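Local structure of BH2602 protein (Bacillus halodurans, 3NWZ) at residues T52-Q57 with F64-P69; L78-G83 with P120-Y125; I140-K145 with G159-L164. The protein binds coenzyme A and probably hydrolyses acyl-CoA thioesters, as other thioesterases of the hot-dog fold do. One frame throughout, in Å; residues are numbered along the deposited sequence.

Contact 1. Residues T52-Q57 with F64-P69; sequences TQIESQ and FEVRLP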
ATOM      1  N   THR A  52      -8.855  12.247 -21.473  1.00 40.24           N
ATOM      2  CA  THR A  52      -9.233  12.683 -20.140  1.00 42.12           C
ATOM      3  C   THR A  52      -8.973  14.174 -19.939  1.00 36.14           C
ATOM      4  O   THR A  52      -9.437  14.766 -18.975  1.00 32.54           O
ATOM      5  CB  THR A  52      -8.523  11.869 -19.066  1.00 48.55           C
ATOM      6  OG1 THR A  52      -9.129  12.150 -17.805  1.00 63.16           O
ATOM      7  CG2 THR A  52      -7.052  12.208 -19.013  1.00 51.77           C
ATOM      8  N   GLN A  53      -8.232  14.772 -20.869  1.00 44.55           N
ATOM      9  CA  GLN A  53      -7.917  16.203 -20.839  1.00 44.28           C
ATOM     10  C   GLN A  53      -7.091  16.716 -19.636  1.00 41.82           C
ATOM     11  O   GLN A  53      -7.272  17.852 -19.207  1.00 39.63           O
ATOM     12  CB  GLN A  53      -9.223  17.011 -20.918  1.00 55.47           C
ATOM     13  CG  GLN A  53     -10.282  16.453 -21.856  1.00 77.38           C
ATOM     14  CD  GLN A  53     -11.699  16.608 -21.298  1.00 95.25           C
ATOM     15  OE1 GLN A  53     -12.125  17.711 -20.944  1.00 99.82           O
ATOM     16  NE2 GLN A  53     -12.432  15.500 -21.221  1.00 98.84           N
ATOM     17  N   ILE A  54      -6.179  15.919 -19.095  1.00 43.28           N
ATOM     18  CA  ILE A  54      -5.399  16.390 -17.946  1.00 34.25           C
ATOM     19  C   ILE A  54      -4.545  17.643 -18.208  1.00 37.46           C
ATOM     20  O   ILE A  54      -4.039  17.845 -19.312  1.00 54.28           O
ATOM     21  CB  ILE A  54      -4.469  15.278 -17.387  1.00 48.11           C
ATOM     22  CG1 ILE A  54      -3.492  14.801 -18.460  1.00 51.83           C
ATOM     23  CG2 ILE A  54      -5.293  14.109 -16.911  1.00 43.26           C
ATOM     24  CD1 ILE A  54      -2.418  13.880 -17.935  1.00 46.17           C
ATOM     25  N   GLU A  55      -4.413  18.491 -17.187  1.00 42.31           N
ATOM     26  CA  GLU A  55      -3.569  19.704 -17.259  1.00 47.01           C
ATOM     27  C   GLU A  55      -2.517  19.580 -16.152  1.00 43.89           C
ATOM     28  O   GLU A  55      -2.854  19.594 -14.972  1.00 49.84           O
ATOM     29  CB  GLU A  55      -4.394  20.972 -17.032  1.00 54.37           C
ATOM     30  CG  GLU A  55      -5.123  21.467 -18.262  1.00 69.74           C
ATOM     31  CD  GLU A  55      -6.342  22.296 -17.916  1.00 83.51           C
ATOM     32  OE1 GLU A  55      -6.222  23.211 -17.071  1.00 92.80           O
ATOM     33  OE2 GLU A  55      -7.418  22.031 -18.494  1.00 85.34           O
ATOM     34  N   SER A  56      -1.250  19.472 -16.529  1.00 29.14           N
ATOM     35  CA  SER A  56      -0.203  19.305 -15.544  1.00 22.40           C
ATOM     36  C   SER A  56       0.828  20.406 -15.434  1.00 29.67           C
ATOM     37  O   SER A  56       1.220  21.029 -16.430  1.00 38.90           O
ATOM     38  CB  SER A  56       0.503  17.960 -15.767  1.00 27.32           C
ATOM     39  OG  SER A  56       0.873  17.802 -17.120  1.00 49.67           O
ATOM     40  N   GLN A  57       1.277  20.637 -14.197  1.00 34.09           N
ATOM     41  CA  GLN A  57       2.266  21.684 -13.939  1.00 43.08           C
ATOM     42  C   GLN A  57       2.868  21.689 -12.558  1.00 59.51           C
ATOM     43  O   GLN A  57       2.247  21.290 -11.578  1.00 63.15           O
ATOM     44  CB  GLN A  57       1.683  23.076 -14.223  1.00 34.85           C
ATOM     45  CG  GLN A  57       0.217  23.210 -13.897  1.00 54.22           C
ATOM     46  CD  GLN A  57      -0.336  24.590 -14.185  1.00 58.68           C
ATOM     47  OE1 GLN A  57      -0.166  25.139 -15.276  1.00 56.22           O
ATOM     48  NE2 GLN A  57      -1.023  25.151 -13.203  1.00 54.40           N
ATOM     49  N   PHE A  64       4.150  18.611  -7.477  1.00 42.10           N
ATOM     50  CA  PHE A  64       3.627  18.532  -8.833  1.00 41.95           C
ATOM     51  C   PHE A  64       2.089  18.392  -8.899  1.00 41.07           C
ATOM     52  O   PHE A  64       1.456  17.659  -8.125  1.00 36.71           O
ATOM     53  CB  PHE A  64       4.325  17.392  -9.571  1.00 43.33           C
ATOM     54  CG  PHE A  64       4.468  17.635 -11.038  1.00 38.04           C
ATOM     55  CD1 PHE A  64       3.476  17.219 -11.927  1.00 50.25           C
ATOM     56  CD2 PHE A  64       5.565  18.313 -11.529  1.00 41.15           C
ATOM     57  CE1 PHE A  64       3.585  17.480 -13.287  1.00 54.79           C
ATOM     58  CE2 PHE A  64       5.678  18.580 -12.890  1.00 38.08           C
ATOM     59  CZ  PHE A  64       4.687  18.162 -13.765  1.00 41.04           C
ATOM     60  N   GLU A  65       1.488  19.070  -9.865  1.00 33.76           N
ATOM     61  CA  GLU A  65       0.047  19.083  -9.960  1.00 27.59           C
ATOM     62  C   GLU A  65      -0.564  18.607 -11.284  1.00 32.34           C
ATOM     63  O   GLU A  65      -0.117  18.968 -12.380  1.00 51.30           O
ATOM     64  CB  GLU A  65      -0.402  20.509  -9.634  1.00 25.52           C
ATOM     65  CG  GLU A  65      -1.871  20.744  -9.397  1.00 39.62           C
ATOM     66  CD  GLU A  65      -2.109  22.142  -8.833  1.00 58.93           C
ATOM     67  OE1 GLU A  65      -1.689  22.399  -7.681  1.00 57.44           O
ATOM     68  OE2 GLU A  65      -2.700  22.991  -9.540  1.00 73.95           O
ATOM     69  N   VAL A  66      -1.599  17.783 -11.151  1.00 29.69           N
ATOM     70  CA  VAL A  66      -2.331  17.255 -12.292  1.00 31.17           C
ATOM     71  C   VAL A  66      -3.816  17.356 -11.993  1.00 34.66           C
ATOM     72  O   VAL A  66      -4.298  16.740 -11.039  1.00 41.09           O
ATOM     73  CB  VAL A  66      -2.063  15.750 -12.559  1.00 28.91           C
ATOM     74  CG1 VAL A  66      -2.815  15.337 -13.801  1.00 33.99           C
ATOM     75  CG2 VAL A  66      -0.600  15.463 -12.725  1.00 36.05           C
ATOM     76  N   ARG A  67      -4.538  18.140 -12.786  1.00 36.97           N
ATOM     77  CA  ARG A  67      -5.977  18.223 -12.593  1.00 41.41           C
ATOM     78  C   ARG A  67      -6.687  17.511 -13.744  1.00 37.73           C
ATOM     79  O   ARG A  67      -6.179  17.419 -14.864  1.00 29.31           O
ATOM     80  CB  ARG A  67      -6.451  19.680 -12.432  1.00 50.72           C
ATOM     81  CG  ARG A  67      -6.359  20.578 -13.636  1.00 75.78           C
ATOM     82  CD  ARG A  67      -6.542  22.025 -13.196  1.00 86.77           C
ATOM     83  NE  ARG A  67      -5.404  22.479 -12.395  1.00 94.76           N
ATOM     84  CZ  ARG A  67      -4.212  22.799 -12.896  1.00 90.82           C
ATOM     85  NH1 ARG A  67      -3.988  22.729 -14.205  1.00 95.32           N
ATOM     86  NH2 ARG A  67      -3.237  23.185 -12.086  1.00 76.14           N
ATOM     87  N   LEU A  68      -7.860  16.982 -13.446  1.00 38.28           N
ATOM     88  CA  LEU A  68      -8.637  16.240 -14.416  1.00 36.66           C
ATOM     89  C   LEU A  68     -10.091  16.631 -14.333  1.00 38.31           C
ATOM     90  O   LEU A  68     -10.699  16.547 -13.277  1.00 32.53           O
ATOM     91  CB  LEU A  68      -8.479  14.751 -14.131  1.00 38.11           C
ATOM     92  CG  LEU A  68      -9.296  13.690 -14.855  1.00 49.38           C
ATOM     93  CD1 LEU A  68      -8.455  12.425 -14.967  1.00 61.07           C
ATOM     94  CD2 LEU A  68     -10.577  13.416 -14.096  1.00 45.02           C
ATOM     95  N   PRO A  69     -10.659  17.084 -15.453  1.00 42.83           N
ATOM     96  CA  PRO A  69     -12.061  17.488 -15.508  1.00 45.73           C
ATOM     97  C   PRO A  69     -12.940  16.296 -15.160  1.00 43.04           C
ATOM     98  O   PRO A  69     -12.653  15.167 -15.591  1.00 40.12           O
ATOM     99  CB  PRO A  69     -12.247  17.901 -16.972  1.00 44.45           C
ATOM    100  CG  PRO A  69     -10.901  18.352 -17.398  1.00 47.61           C
ATOM    101  CD  PRO A  69      -9.985  17.344 -16.740  1.00 54.90           C
TER
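Glu55 and Gln57 pair with Arg67 and Glu65 as the two hydrogen-bonded positions of an antiparallel strand pair, the short axes 4.8 Å apart and 171° from one another. Each position closes with two main-chain bonds, among them Glu55 N to Arg67 O at 3.1 Å and Gln57 N to Glu65 O at 2.8 Å. Arg67 dominates the charged face. Its chain bends at chi3 (69°), turning the guanidinium back along its own strand, where Arg67 NH2 donates to the anti lone pair of Glu65 OE2 at 2.6 Å, the oxygen lying close to the guanidinium plane. Arg67 NH1 reaches across to Glu55 OE1 in a long, and so weaker, salt bridge of 3.7 Å, the two planes inclined by 52°. The end of Gln57 lies at the guanidinium edge, its amide almost perpendicular. A leucine at Arg67 would probably leave the carboxylates of Glu55 and Glu65 without the cation they share. On the other face Ile54 CB rests on Val66 CG1 at 3.9 Å, and Ile54 CG2 approaches Leu68 CD1 at 4.1 Å. Ser56 CB sits 4.0 Å from Phe64 CE1, and the carbonyl carbon of Gln57 lies over one face of that ring. Val66 and Leu68 continue onto Leu89 and Ile85 of helix 83-100, while Phe64, Val66 and Leu68 also bond through the backbone to strand 125-135. The arrangement is that of a β-hairpin at the margin of a hot-dog sheet, with its apolar face turned to the long helix and a salt-bridge network across the other.

Contact 2. Residues L78-G83 with P120-Y125; sequences LNMVHG and PGMGTY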
ATOM      1  N   LEU A  78     -22.352   5.145 -10.021  1.00 72.99           N
ATOM      2  CA  LEU A  78     -23.039   6.124  -9.173  1.00 68.27           C
ATOM      3  C   LEU A  78     -22.612   7.596  -9.320  1.00 70.71           C
ATOM      4  O   LEU A  78     -22.692   8.369  -8.357  1.00 60.84           O
ATOM      5  CB  LEU A  78     -22.930   5.710  -7.704  1.00 71.94           C
ATOM      6  CG  LEU A  78     -23.876   4.587  -7.274  1.00 80.46           C
ATOM      7  CD1 LEU A  78     -25.323   4.989  -7.567  1.00 83.13           C
ATOM      8  CD2 LEU A  78     -23.520   3.306  -8.015  1.00 88.83           C
ATOM      9  N   ASN A  79     -22.189   7.984 -10.523  1.00 79.61           N
ATOM     10  CA  ASN A  79     -21.765   9.358 -10.803  1.00 76.49           C
ATOM     11  C   ASN A  79     -20.727   9.851  -9.806  1.00 63.44           C
ATOM     12  O   ASN A  79     -20.774  10.987  -9.326  1.00 55.06           O
ATOM     13  CB  ASN A  79     -22.975  10.296 -10.820  1.00 78.37           C
ATOM     14  CG  ASN A  79     -23.882  10.050 -12.013  1.00 76.44           C
ATOM     15  OD1 ASN A  79     -24.477   8.970 -12.156  1.00 68.33           O
ATOM     16  ND2 ASN A  79     -23.989  11.052 -12.887  1.00 83.36           N
HETATM   17  N   MSE A  80     -19.788   8.961  -9.511  1.00 60.24           N
HETATM   18  CA  MSE A  80     -18.684   9.215  -8.592  1.00 60.07           C
HETATM   19  C   MSE A  80     -17.464   8.919  -9.459  1.00 47.43           C
HETATM   20  O   MSE A  80     -17.520   8.017 -10.300  1.00 31.87           O
HETATM   21  CB  MSE A  80     -18.764   8.221  -7.426  1.00 64.76           C
HETATM   22  CG  MSE A  80     -18.026   8.613  -6.154  1.00 74.34           C
HETATM   23 SE   MSE A  80     -18.312   7.332  -4.711  1.00167.45          SE
HETATM   24  CE  MSE A  80     -19.996   7.982  -4.028  1.00286.65           C
ATOM     25  N   VAL A  81     -16.381   9.675  -9.291  1.00 49.38           N
ATOM     26  CA  VAL A  81     -15.174   9.440 -10.088  1.00 45.82           C
ATOM     27  C   VAL A  81     -14.671   8.012  -9.885  1.00 41.56           C
ATOM     28  O   VAL A  81     -14.468   7.569  -8.755  1.00 47.22           O
ATOM     29  CB  VAL A  81     -14.042  10.415  -9.712  1.00 48.91           C
ATOM     30  CG1 VAL A  81     -12.748  10.024 -10.428  1.00 45.83           C
ATOM     31  CG2 VAL A  81     -14.439  11.823 -10.085  1.00 55.06           C
ATOM     32  N   HIS A  82     -14.461   7.295 -10.983  1.00 38.22           N
ATOM     33  CA  HIS A  82     -14.000   5.922 -10.878  1.00 49.52           C
ATOM     34  C   HIS A  82     -12.721   5.822 -10.052  1.00 54.00           C
ATOM     35  O   HIS A  82     -11.758   6.544 -10.303  1.00 58.83           O
ATOM     36  CB  HIS A  82     -13.765   5.337 -12.270  1.00 55.65           C
ATOM     37  CG  HIS A  82     -13.802   3.843 -12.291  1.00 61.23           C
ATOM     38  ND1 HIS A  82     -12.940   3.070 -11.543  1.00 59.95           N
ATOM     39  CD2 HIS A  82     -14.643   2.981 -12.910  1.00 65.86           C
ATOM     40  CE1 HIS A  82     -13.250   1.795 -11.695  1.00 64.24           C
ATOM     41  NE2 HIS A  82     -14.281   1.715 -12.521  1.00 67.35           N
ATOM     42  N   GLY A  83     -12.717   4.923  -9.072  1.00 54.57           N
ATOM     43  CA  GLY A  83     -11.552   4.739  -8.218  1.00 42.86           C
ATOM     44  C   GLY A  83     -10.294   4.514  -9.026  1.00 43.52           C
ATOM     45  O   GLY A  83      -9.182   4.808  -8.580  1.00 39.46           O
ATOM     46  N   PRO A 120     -15.634  10.423  -1.847  1.00 48.34           N
ATOM     47  CA  PRO A 120     -16.036  10.220  -3.239  1.00 43.20           C
ATOM     48  C   PRO A 120     -15.521  11.351  -4.105  1.00 41.73           C
ATOM     49  O   PRO A 120     -15.745  12.522  -3.783  1.00 41.69           O
ATOM     50  CB  PRO A 120     -17.558  10.246  -3.166  1.00 45.46           C
ATOM     51  CG  PRO A 120     -17.836   9.728  -1.781  1.00 43.64           C
ATOM     52  CD  PRO A 120     -16.814  10.464  -0.966  1.00 45.13           C
ATOM     53  N   GLY A 121     -14.827  11.022  -5.191  1.00 41.46           N
ATOM     54  CA  GLY A 121     -14.360  12.073  -6.065  1.00 37.95           C
ATOM     55  C   GLY A 121     -15.578  12.690  -6.738  1.00 31.10           C
ATOM     56  O   GLY A 121     -16.292  12.001  -7.461  1.00 36.08           O
HETATM   57  N   MSE A 122     -15.849  13.969  -6.492  0.50 21.90           N
HETATM   58  CA  MSE A 122     -16.999  14.621  -7.116  0.50 27.06           C
HETATM   59  C   MSE A 122     -16.787  16.124  -7.255  0.50 32.50           C
HETATM   60  O   MSE A 122     -15.972  16.725  -6.557  0.50 27.67           O
HETATM   61  CB  MSE A 122     -18.270  14.350  -6.314  0.50 31.14           C
HETATM   62  CG  MSE A 122     -18.496  12.876  -5.997  0.50 39.51           C
HETATM   63 SE   MSE A 122     -20.204  12.495  -5.191  0.50 89.23          SE
HETATM   64  CE  MSE A 122     -20.395  10.677  -5.805  0.50  9.39           C
ATOM     65  N   GLY A 123     -17.539  16.729  -8.166  1.00 39.64           N
ATOM     66  CA  GLY A 123     -17.399  18.147  -8.408  1.00 43.01           C
ATOM     67  C   GLY A 123     -17.096  18.310  -9.880  1.00 42.45           C
ATOM     68  O   GLY A 123     -17.484  17.455 -10.679  1.00 49.41           O
ATOM     69  N   THR A 124     -16.386  19.371 -10.248  1.00 32.10           N
ATOM     70  CA  THR A 124     -16.067  19.613 -11.643  1.00 43.21           C
ATOM     71  C   THR A 124     -14.690  19.138 -12.102  1.00 45.24           C
ATOM     72  O   THR A 124     -14.440  19.045 -13.298  1.00 52.59           O
ATOM     73  CB  THR A 124     -16.194  21.097 -11.971  1.00 47.66           C
ATOM     74  OG1 THR A 124     -15.306  21.852 -11.130  1.00 53.15           O
ATOM     75  CG2 THR A 124     -17.627  21.548 -11.763  1.00 41.18           C
ATOM     76  N   TYR A 125     -13.790  18.859 -11.166  1.00 45.60           N
ATOM     77  CA  TYR A 125     -12.464  18.369 -11.539  1.00 48.40           C
ATOM     78  C   TYR A 125     -11.696  17.846 -10.332  1.00 47.07           C
ATOM     79  O   TYR A 125     -12.007  18.194  -9.201  1.00 45.86           O
ATOM     80  CB  TYR A 125     -11.646  19.475 -12.203  1.00 37.50           C
ATOM     81  CG  TYR A 125     -11.233  20.560 -11.250  1.00 37.02           C
ATOM     82  CD1 TYR A 125     -11.993  21.717 -11.112  1.00 49.18           C
ATOM     83  CD2 TYR A 125     -10.123  20.396 -10.431  1.00 36.10           C
ATOM     84  CE1 TYR A 125     -11.658  22.689 -10.175  1.00 53.65           C
ATOM     85  CE2 TYR A 125      -9.778  21.359  -9.487  1.00 47.29           C
ATOM     86  CZ  TYR A 125     -10.551  22.502  -9.365  1.00 55.16           C
ATOM     87  OH  TYR A 125     -10.219  23.449  -8.433  1.00 65.10           O
TER
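Val81 N donates to Gly121 O at 3.0 Å in a nearly straight bond (172°), the one hydrogen bond between segments 78-83 and 120-125. The same carbonyl is flanked by the Val81 side chain: with CG1 anti to the backbone N (chi1 173°), CG2 falls beside that N and lies 3.6 Å from Gly121 C. Gly121 suits this approach, since a side chain there would point at Val81. Met80 and Met122, both modelled as selenomethionine, lie to one side of this bond. Met80 bends at chi3 (-83°) and lays its selenium and methyl end beside the ring of Pro120. The extended Met122 meets Met80 obliquely, its own methyl doubtfully placed. Farther out, Asn76 OD1 accepts a bond from Met80 N, and Ile70, Val74 and Asn75 pack on the Val81 side chain. His82 pairs with Val74 through the backbone and caps helix 83-100 by its ND1, which accepts from Gly84 N; it also packs on Thr88 of the second subunit. Thr124 N bonds to Asp149 OD2, and Thr124 pairs with Ile70 through the backbone. Chemically, then, the link rests on main-chain polarity at a buried valine and glycine, with an apolar fringe in which Met80 at least is poorly ordered.

Contact 3. Residues I140-K145 with G159-L164; sequences IVVEGK and GSFFVL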
ATOM      1  N   ILE A 140      12.828   5.928  -6.317  1.00 35.96           N
ATOM      2  CA  ILE A 140      12.368   7.224  -5.838  1.00 29.51           C
ATOM      3  C   ILE A 140      11.017   7.072  -5.194  1.00 31.01           C
ATOM      4  O   ILE A 140      10.063   6.666  -5.836  1.00 36.55           O
ATOM      5  CB  ILE A 140      12.267   8.274  -6.973  1.00 26.03           C
ATOM      6  CG1 ILE A 140      13.662   8.721  -7.413  1.00 37.31           C
ATOM      7  CG2 ILE A 140      11.491   9.487  -6.490  1.00 14.62           C
ATOM      8  CD1 ILE A 140      13.646   9.673  -8.575  1.00 46.71           C
ATOM      9  N   VAL A 141      10.962   7.397  -3.906  1.00 26.83           N
ATOM     10  CA  VAL A 141       9.745   7.320  -3.128  1.00 33.64           C
ATOM     11  C   VAL A 141       9.095   8.696  -3.178  1.00 38.46           C
ATOM     12  O   VAL A 141       9.742   9.709  -2.898  1.00 40.41           O
ATOM     13  CB  VAL A 141      10.081   6.934  -1.692  1.00 36.76           C
ATOM     14  CG1 VAL A 141       8.820   6.931  -0.826  1.00 41.57           C
ATOM     15  CG2 VAL A 141      10.759   5.559  -1.693  1.00 30.42           C
ATOM     16  N   VAL A 142       7.818   8.716  -3.554  1.00 31.49           N
ATOM     17  CA  VAL A 142       7.054   9.941  -3.681  1.00 32.98           C
ATOM     18  C   VAL A 142       5.727   9.750  -2.956  1.00 46.53           C
ATOM     19  O   VAL A 142       5.360   8.631  -2.626  1.00 48.67           O
ATOM     20  CB  VAL A 142       6.797  10.283  -5.177  1.00 33.91           C
ATOM     21  CG1 VAL A 142       6.218   9.070  -5.897  1.00 40.05           C
ATOM     22  CG2 VAL A 142       5.830  11.465  -5.299  1.00 30.72           C
ATOM     23  N   GLU A 143       5.019  10.849  -2.703  1.00 45.76           N
ATOM     24  CA  GLU A 143       3.749  10.800  -1.998  1.00 32.32           C
ATOM     25  C   GLU A 143       2.798  11.799  -2.624  1.00 36.16           C
ATOM     26  O   GLU A 143       3.237  12.801  -3.178  1.00 39.79           O
ATOM     27  CB  GLU A 143       3.956  11.161  -0.526  1.00 26.07           C
ATOM     28  CG  GLU A 143       4.089  12.677  -0.276  1.00 37.14           C
ATOM     29  CD  GLU A 143       4.387  13.009   1.170  1.00 52.77           C
ATOM     30  OE1 GLU A 143       3.559  12.674   2.050  1.00 67.09           O
ATOM     31  OE2 GLU A 143       5.456  13.603   1.424  1.00 60.61           O
ATOM     32  N   GLY A 144       1.499  11.545  -2.527  1.00 29.78           N
ATOM     33  CA  GLY A 144       0.542  12.474  -3.110  1.00 24.68           C
ATOM     34  C   GLY A 144      -0.876  12.444  -2.554  1.00 26.72           C
ATOM     35  O   GLY A 144      -1.243  11.563  -1.793  1.00 28.93           O
ATOM     36  N   LYS A 145      -1.675  13.426  -2.946  1.00 33.83           N
ATOM     37  CA  LYS A 145      -3.057  13.534  -2.515  1.00 33.95           C
ATOM     38  C   LYS A 145      -3.919  13.997  -3.672  1.00 39.36           C
ATOM     39  O   LYS A 145      -3.451  14.688  -4.588  1.00 32.35           O
ATOM     40  CB  LYS A 145      -3.195  14.529  -1.362  1.00 37.98           C
ATOM     41  CG  LYS A 145      -2.858  13.942  -0.012  1.00 42.34           C
ATOM     42  CD  LYS A 145      -3.053  14.965   1.099  1.00 45.19           C
ATOM     43  CE  LYS A 145      -2.761  14.353   2.460  1.00 52.37           C
ATOM     44  NZ  LYS A 145      -1.354  13.858   2.533  1.00 61.70           N
ATOM     45  N   GLY A 159       3.881   6.096  -3.579  1.00 17.13           N
ATOM     46  CA  GLY A 159       4.339   5.333  -4.725  1.00 28.15           C
ATOM     47  C   GLY A 159       5.849   5.292  -4.857  1.00 35.26           C
ATOM     48  O   GLY A 159       6.519   6.317  -4.786  1.00 44.90           O
ATOM     49  N   SER A 160       6.393   4.095  -5.031  1.00 21.13           N
ATOM     50  CA  SER A 160       7.837   3.937  -5.210  1.00 30.31           C
ATOM     51  C   SER A 160       8.096   3.724  -6.702  1.00 38.76           C
ATOM     52  O   SER A 160       7.371   2.967  -7.349  1.00 37.46           O
ATOM     53  CB  SER A 160       8.348   2.745  -4.402  1.00 30.86           C
ATOM     54  OG  SER A 160       9.728   2.541  -4.629  1.00 42.70           O
ATOM     55  N   PHE A 161       9.112   4.406  -7.243  1.00 40.00           N
ATOM     56  CA  PHE A 161       9.446   4.325  -8.665  1.00 36.02           C
ATOM     57  C   PHE A 161      10.853   3.827  -8.934  1.00 46.71           C
ATOM     58  O   PHE A 161      11.814   4.221  -8.271  1.00 55.95           O
ATOM     59  CB  PHE A 161       9.285   5.688  -9.330  1.00 34.65           C
ATOM     60  CG  PHE A 161       7.865   6.158  -9.413  1.00 33.24           C
ATOM     61  CD1 PHE A 161       7.291   6.448 -10.641  1.00 27.06           C
ATOM     62  CD2 PHE A 161       7.097   6.308  -8.262  1.00 39.31           C
ATOM     63  CE1 PHE A 161       5.978   6.880 -10.717  1.00 43.14           C
ATOM     64  CE2 PHE A 161       5.774   6.739  -8.331  1.00 35.98           C
ATOM     65  CZ  PHE A 161       5.213   7.025  -9.552  1.00 33.02           C
ATOM     66  N   PHE A 162      10.968   2.969  -9.936  1.00 43.72           N
ATOM     67  CA  PHE A 162      12.251   2.411 -10.297  1.00 46.94           C
ATOM     68  C   PHE A 162      12.912   3.277 -11.359  1.00 46.99           C
ATOM     69  O   PHE A 162      12.298   3.624 -12.379  1.00 45.87           O
ATOM     70  CB  PHE A 162      12.089   0.982 -10.808  1.00 52.87           C
ATOM     71  CG  PHE A 162      13.317   0.159 -10.642  1.00 67.75           C
ATOM     72  CD1 PHE A 162      13.618  -0.411  -9.410  1.00 68.39           C
ATOM     73  CD2 PHE A 162      14.225   0.020 -11.688  1.00 73.93           C
ATOM     74  CE1 PHE A 162      14.811  -1.101  -9.222  1.00 74.62           C
ATOM     75  CE2 PHE A 162      15.423  -0.668 -11.511  1.00 71.20           C
ATOM     76  CZ  PHE A 162      15.717  -1.227 -10.276  1.00 71.10           C
ATOM     77  N   VAL A 163      14.170   3.621 -11.097  1.00 51.61           N
ATOM     78  CA  VAL A 163      14.978   4.458 -11.973  1.00 59.41           C
ATOM     79  C   VAL A 163      15.644   3.668 -13.100  1.00 66.01           C
ATOM     80  O   VAL A 163      16.175   2.577 -12.875  1.00 59.59           O
ATOM     81  CB  VAL A 163      16.084   5.162 -11.165  1.00 66.16           C
ATOM     82  CG1 VAL A 163      16.905   6.064 -12.073  1.00 65.35           C
ATOM     83  CG2 VAL A 163      15.470   5.945 -10.027  1.00 72.47           C
ATOM     84  N   LEU A 164      15.627   4.237 -14.305  1.00 75.77           N
ATOM     85  CA  LEU A 164      16.239   3.605 -15.477  1.00 78.44           C
ATOM     86  C   LEU A 164      17.452   4.403 -15.972  1.00 84.69           C
ATOM     87  O   LEU A 164      18.473   3.836 -16.372  1.00 90.86           O
ATOM     88  CB  LEU A 164      15.216   3.488 -16.611  1.00 65.94           C
ATOM     89  CG  LEU A 164      13.881   2.817 -16.284  1.00 55.56           C
ATOM     90  CD1 LEU A 164      13.062   2.715 -17.553  1.00 50.75           C
ATOM     91  CD2 LEU A 164      14.104   1.444 -15.693  1.00 51.92           C
TER
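Ile140 and Val142 meet Phe161 and Gly159 in a mostly buried antiparallel pairing, the contact between the two arms of the β-hairpin formed by strands 139-147 and 153-163. The segment axes come within 4.7 Å at 149°, well short of exactly antiparallel, and four main-chain bonds hold them. Ile140 N gives to Phe161 O at 2.8 Å, and Val142 N to Gly159 O at 3.0 Å; both are answered by return bonds. Phe161 has CG anti to its carbonyl carbon (chi1 -68°), which swings the ring back over its own strand toward Val142. There Val142 CG1 meets the ring obliquely, 3.4 Å from Phe161 CE2, while Gly159 O lies at the ring edge, in its plane. A side chain at Gly159 would be crowded by this ring, so glycine fits the site. Farther along, Ile140 CG1 touches Val163 CG2 at 4.2 Å. On the opposite face Val141 CG2 and Ser160 OG stand 4.3 Å apart, and both residues pack on His116 of the third subunit. Ile140, Val142 and Phe161 instead face helix 83-100, where Met94 and Val98 receive them. Strand 125-135 flanks the pair through Val141 and Val133, and strand 108-117 lies on the other side, where Phe161 touches Thr110.

Contacts 1 and 3 belong to two hairpins of the same antiparallel sheet, their centres about 18 Å apart, with strand 125-135 lying between them. Both turn apolar side chains to helix 83-100, whose start is reached by the loop of contact 2. Contacts 1 and 2 touch directly: Leu68 O lies 3.3 Å from Tyr125 CB, where strand 125-135 begins beside strand 64-69. Contact 2 stands farther from contact 3, about 25 Å between centres. Coenzyme A is not bound to this chain, but its known site adjoins contact 3, since the Ser160 side chain is about 3 Å from that of Arg139 and the Val141 side chain is about 4 Å from that of His134.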